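Local coordinates for putative cell adhesion protein (Bacteroides thetaiotaomicron, PDB 4DGU) that is probably a component of a distinct type of bacterial pilus with a role in cell adhesion, and binds zinc ions, at residues K102-A114 / N120-V132. Numbering follows the deposited sequence.
Sequences KGGQEHLFGTAEA and NVSLKFKRMTVPV. With ZN (zinc ion), chain D.
Different torsions bring R127 and E106 together: the R127 CG is anti to its backbone N (chi1 -177°) and the chain bends at chi3, while E106 sends CG between its N and carbonyl carbon (chi1 69°) and then runs extended. The guanidinium thereby grips one carboxylate oxygen side-on, NE lying 2.9 Å and NH2 3.0 Å from E106 OE1, in a salt bridge whose two planes are nearly coplanar. The other oxygen, E106 OE2, is hydrogen-bonded to S39, and R127 NH1 to F34 O and the S30 hydroxyl. L108 lies alongside R127, with L108 CD2 3.5 Å from R127 NE. A leucine in place of R127 would probably leave E106 OE1 without its charged mate and F34 O without the NH1 donor. Beyond the paired strands, T129 OG1 accepts from H107 N at 3.1 Å and is also hydrogen-bonded to N188, while T129 CG2 touches the edge of the H107 imidazole. That ring carries zinc on NE2 at 2.2 Å; two waters on the metal tie it to the K102 backbone. Farther along, G110 CA sits over one face of the F125 ring, 3.9 Å from its centroid, a CH-pi contact where a CB would clash with the ring. F109 CB packs against M128 CG, just after strand 120-127, at 3.8 Å. Backbone bonds pair F109 with K126 and T111 with K124, the bond from T111 N being weak. This is an antiparallel beta hairpin within the mixed sheet of a fimbrillin-like fold, flanked by strand 77-83 beside 108-114 and strand 13-20 beside 120-135.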
loop_
_atom_site.group_PDB
_atom_site.type_symbol
_atom_site.label_atom_id
_atom_site.label_comp_id
_atom_site.label_asym_id
_atom_site.label_seq_id
_atom_site.Cartn_x
_atom_site.Cartn_y
_atom_site.Cartn_z
ATOM N N LYS A 102 12.437 -17.256 -21.930
ATOM C CA LYS A 102 11.000 -17.079 -22.170
ATOM C C LYS A 102 10.189 -17.573 -20.949
ATOM O O LYS A 102 10.711 -18.347 -20.127
ATOM C CB LYS A 102 10.542 -17.801 -23.452
ATOM C CG LYS A 102 10.937 -17.095 -24.740
ATOM N N GLY A 103 8.944 -17.101 -20.828
ATOM C CA GLY A 103 8.028 -17.511 -19.779
ATOM C C GLY A 103 7.472 -18.905 -20.001
ATOM O O GLY A 103 7.694 -19.519 -21.047
ATOM N N GLY A 104 6.725 -19.383 -19.013
ATOM C CA GLY A 104 6.111 -20.703 -19.000
ATOM C C GLY A 104 6.714 -21.564 -17.910
ATOM O O GLY A 104 6.183 -21.635 -16.800
ATOM N N GLN A 105 7.851 -22.191 -18.221
ATOM C CA GLN A 105 8.603 -23.058 -17.316
ATOM C C GLN A 105 9.319 -22.198 -16.273
ATOM O O GLN A 105 9.946 -21.196 -16.615
ATOM C CB GLN A 105 9.587 -23.945 -18.134
ATOM C CG GLN A 105 10.684 -24.722 -17.364
ATOM C CD GLN A 105 10.175 -25.742 -16.362
ATOM O OE1 GLN A 105 10.541 -25.724 -15.181
ATOM N NE2 GLN A 105 9.311 -26.659 -16.792
ATOM N N GLU A 106 9.209 -22.592 -14.999
ATOM C CA GLU A 106 9.882 -21.930 -13.879
ATOM C C GLU A 106 11.410 -22.047 -13.994
ATOM O O GLU A 106 11.908 -23.036 -14.549
ATOM C CB GLU A 106 9.439 -22.544 -12.530
ATOM C CG GLU A 106 9.909 -23.973 -12.279
ATOM C CD GLU A 106 9.447 -24.637 -10.998
ATOM O OE1 GLU A 106 8.989 -23.933 -10.067
ATOM O OE2 GLU A 106 9.550 -25.883 -10.930
ATOM N N HIS A 107 12.137 -21.051 -13.447
ATOM C CA HIS A 107 13.585 -21.022 -13.409
ATOM C C HIS A 107 14.024 -20.641 -12.017
ATOM O O HIS A 107 13.581 -19.626 -11.456
ATOM C CB HIS A 107 14.161 -20.080 -14.471
ATOM C CG HIS A 107 14.048 -20.647 -15.855
ATOM N ND1 HIS A 107 14.912 -21.649 -16.299
ATOM C CD2 HIS A 107 13.130 -20.401 -16.814
ATOM C CE1 HIS A 107 14.511 -21.947 -17.517
ATOM N NE2 HIS A 107 13.442 -21.224 -17.869
ATOM N N LEU A 108 14.821 -21.523 -11.425
ATOM C CA LEU A 108 15.323 -21.400 -10.061
ATOM C C LEU A 108 16.848 -21.282 -10.062
ATOM O O LEU A 108 17.548 -21.844 -10.918
ATOM C CB LEU A 108 14.853 -22.587 -9.170
ATOM C CG LEU A 108 13.483 -23.268 -9.517
ATOM C CD1 LEU A 108 13.284 -24.541 -8.716
ATOM C CD2 LEU A 108 12.327 -22.376 -9.249
ATOM N N PHE A 109 17.339 -20.491 -9.114
ATOM C CA PHE A 109 18.754 -20.247 -8.931
ATOM C C PHE A 109 19.083 -20.423 -7.468
ATOM O O PHE A 109 18.441 -19.815 -6.616
ATOM C CB PHE A 109 19.161 -18.856 -9.452
ATOM C CG PHE A 109 20.644 -18.619 -9.369
ATOM C CD1 PHE A 109 21.509 -19.220 -10.274
ATOM C CD2 PHE A 109 21.185 -17.840 -8.353
ATOM C CE1 PHE A 109 22.881 -19.027 -10.180
ATOM C CE2 PHE A 109 22.554 -17.639 -8.271
ATOM C CZ PHE A 109 23.392 -18.224 -9.194
ATOM N N GLY A 110 20.054 -21.293 -7.185
ATOM C CA GLY A 110 20.451 -21.599 -5.820
ATOM C C GLY A 110 21.896 -21.285 -5.530
ATOM O O GLY A 110 22.723 -21.233 -6.441
ATOM N N THR A 111 22.197 -21.019 -4.257
ATOM C CA THR A 111 23.558 -20.762 -3.779
ATOM C C THR A 111 23.740 -21.497 -2.476
ATOM O O THR A 111 22.774 -21.777 -1.761
ATOM C CB THR A 111 23.903 -19.254 -3.627
ATOM O OG1 THR A 111 23.158 -18.701 -2.563
ATOM C CG2 THR A 111 23.624 -18.435 -4.869
ATOM N N ALA A 112 24.996 -21.805 -2.169
ATOM C CA ALA A 112 25.399 -22.423 -0.932
ATOM C C ALA A 112 26.786 -21.962 -0.583
ATOM O O ALA A 112 27.538 -21.588 -1.475
ATOM C CB ALA A 112 25.348 -23.936 -1.058
ATOM N N GLU A 113 27.099 -21.940 0.716
ATOM C CA GLU A 113 28.416 -21.649 1.265
ATOM C C GLU A 113 28.746 -22.826 2.152
ATOM O O GLU A 113 27.988 -23.112 3.074
ATOM C CB GLU A 113 28.473 -20.305 1.997
ATOM C CG GLU A 113 28.821 -19.149 1.069
ATOM C CD GLU A 113 28.918 -17.749 1.651
ATOM O OE1 GLU A 113 29.006 -17.608 2.895
ATOM O OE2 GLU A 113 28.931 -16.787 0.847
ATOM N N ALA A 114 29.789 -23.586 1.800
ATOM C CA ALA A 114 30.176 -24.778 2.526
ATOM C C ALA A 114 31.679 -24.844 2.732
ATOM O O ALA A 114 32.443 -24.230 1.997
ATOM C CB ALA A 114 29.708 -26.021 1.768
ATOM N N ASN A 120 27.357 -32.885 3.536
ATOM C CA ASN A 120 26.214 -32.389 2.803
ATOM C C ASN A 120 26.310 -30.897 2.545
ATOM O O ASN A 120 26.802 -30.147 3.383
ATOM C CB ASN A 120 24.904 -32.709 3.556
ATOM C CG ASN A 120 23.659 -32.445 2.734
ATOM O OD1 ASN A 120 22.954 -31.446 2.918
ATOM N ND2 ASN A 120 23.405 -33.309 1.770
ATOM N N VAL A 121 25.851 -30.485 1.363
ATOM C CA VAL A 121 25.833 -29.097 0.925
ATOM C C VAL A 121 24.360 -28.745 0.629
ATOM O O VAL A 121 23.739 -29.389 -0.208
ATOM C CB VAL A 121 26.795 -28.871 -0.280
ATOM C CG1 VAL A 121 26.574 -27.511 -0.950
ATOM C CG2 VAL A 121 28.257 -29.040 0.147
ATOM N N SER A 122 23.799 -27.772 1.368
ATOM C CA SER A 122 22.406 -27.347 1.173
ATOM C C SER A 122 22.310 -26.159 0.230
ATOM O O SER A 122 22.742 -25.065 0.585
ATOM C CB SER A 122 21.748 -26.988 2.502
ATOM O OG SER A 122 21.904 -28.042 3.437
ATOM N N LEU A 123 21.753 -26.371 -0.955
ATOM C CA LEU A 123 21.544 -25.311 -1.926
ATOM C C LEU A 123 20.240 -24.604 -1.613
ATOM O O LEU A 123 19.197 -25.266 -1.546
ATOM C CB LEU A 123 21.526 -25.850 -3.379
ATOM C CG LEU A 123 22.851 -26.249 -3.993
ATOM C CD1 LEU A 123 22.617 -27.054 -5.215
ATOM C CD2 LEU A 123 23.690 -25.021 -4.367
ATOM N N LYS A 124 20.311 -23.261 -1.426
ATOM C CA LYS A 124 19.157 -22.392 -1.111
ATOM C C LYS A 124 18.639 -21.769 -2.404
ATOM O O LYS A 124 19.194 -20.773 -2.902
ATOM C CB LYS A 124 19.514 -21.303 -0.067
ATOM C CG LYS A 124 20.227 -21.806 1.205
ATOM C CD LYS A 124 19.288 -22.432 2.210
ATOM C CE LYS A 124 19.858 -22.426 3.608
ATOM N NZ LYS A 124 19.677 -21.103 4.284
ATOM N N PHE A 125 17.557 -22.368 -2.946
ATOM C CA PHE A 125 16.991 -21.915 -4.196
ATOM C C PHE A 125 15.976 -20.760 -4.068
ATOM O O PHE A 125 15.051 -20.782 -3.244
ATOM C CB PHE A 125 16.320 -23.078 -4.926
ATOM C CG PHE A 125 17.306 -23.968 -5.643
ATOM C CD1 PHE A 125 17.897 -25.048 -4.990
ATOM C CD2 PHE A 125 17.647 -23.726 -6.976
ATOM C CE1 PHE A 125 18.806 -25.871 -5.666
ATOM C CE2 PHE A 125 18.563 -24.544 -7.639
ATOM C CZ PHE A 125 19.135 -25.611 -6.982
ATOM N N LYS A 126 16.198 -19.734 -4.889
ATOM C CA LYS A 126 15.308 -18.627 -5.162
ATOM C C LYS A 126 14.519 -18.984 -6.444
ATOM O O LYS A 126 15.123 -19.563 -7.350
ATOM C CB LYS A 126 16.118 -17.332 -5.403
ATOM C CG LYS A 126 16.908 -16.796 -4.231
ATOM C CD LYS A 126 17.715 -15.571 -4.634
ATOM C CE LYS A 126 18.512 -14.968 -3.491
ATOM N NZ LYS A 126 19.449 -13.927 -4.012
ATOM N N ARG A 127 13.208 -18.643 -6.546
ATOM C CA ARG A 127 12.452 -18.790 -7.800
ATOM C C ARG A 127 12.609 -17.437 -8.511
ATOM O O ARG A 127 12.244 -16.409 -7.924
ATOM C CB ARG A 127 10.982 -19.187 -7.574
ATOM C CG ARG A 127 10.187 -19.424 -8.871
ATOM C CD ARG A 127 8.861 -20.119 -8.631
ATOM N NE ARG A 127 9.022 -21.554 -8.373
ATOM C CZ ARG A 127 8.909 -22.144 -7.179
ATOM N NH1 ARG A 127 8.586 -21.440 -6.110
ATOM N NH2 ARG A 127 9.092 -23.453 -7.058
HETATM N N MSE A 128 13.244 -17.429 -9.711
HETATM C CA MSE A 128 13.578 -16.211 -10.479
HETATM C C MSE A 128 12.435 -15.772 -11.391
HETATM O O MSE A 128 12.385 -14.603 -11.794
HETATM C CB MSE A 128 14.877 -16.384 -11.287
HETATM C CG MSE A 128 16.027 -17.043 -10.504
HETATM SE SE MSE A 128 16.353 -16.248 -8.754
HETATM C CE MSE A 128 16.943 -14.408 -9.272
ATOM N N THR A 129 11.526 -16.717 -11.709
ATOM C CA THR A 129 10.293 -16.489 -12.462
ATOM C C THR A 129 9.143 -16.272 -11.445
ATOM O O THR A 129 9.353 -16.432 -10.231
ATOM C CB THR A 129 10.024 -17.632 -13.427
ATOM O OG1 THR A 129 10.144 -18.848 -12.689
ATOM C CG2 THR A 129 10.980 -17.635 -14.634
ATOM N N VAL A 130 7.935 -15.906 -11.937
ATOM C CA VAL A 130 6.790 -15.569 -11.090
ATOM C C VAL A 130 5.631 -16.566 -11.339
ATOM O O VAL A 130 5.022 -16.496 -12.402
ATOM C CB VAL A 130 6.347 -14.071 -11.305
ATOM C CG1 VAL A 130 5.151 -13.684 -10.431
ATOM C CG2 VAL A 130 7.518 -13.099 -11.074
ATOM N N PRO A 131 5.309 -17.498 -10.401
ATOM C CA PRO A 131 4.162 -18.400 -10.631
ATOM C C PRO A 131 2.834 -17.656 -10.614
ATOM O O PRO A 131 2.675 -16.617 -9.946
ATOM C CB PRO A 131 4.225 -19.396 -9.463
ATOM C CG PRO A 131 5.465 -19.137 -8.741
ATOM C CD PRO A 131 5.932 -17.760 -9.090
ATOM N N VAL A 132 1.881 -18.190 -11.369
ATOM C CA VAL A 132 0.537 -17.632 -11.488
ATOM C C VAL A 132 -0.464 -18.674 -10.979
ATOM O O VAL A 132 -0.471 -19.810 -11.465
ATOM C CB VAL A 132 0.200 -17.172 -12.945
ATOM C CG1 VAL A 132 -1.131 -16.418 -12.980
ATOM C CG2 VAL A 132 1.319 -16.313 -13.534
HETATM ZN ZN ZN D . 12.322 -21.455 -19.703
HETATM O O HOH W 1 13.257 -20.021 -21.215
HETATM O O HOH W 2 10.230 -20.803 -19.238
HETATM O O HOH W 3 20.261 -18.384 -2.395
#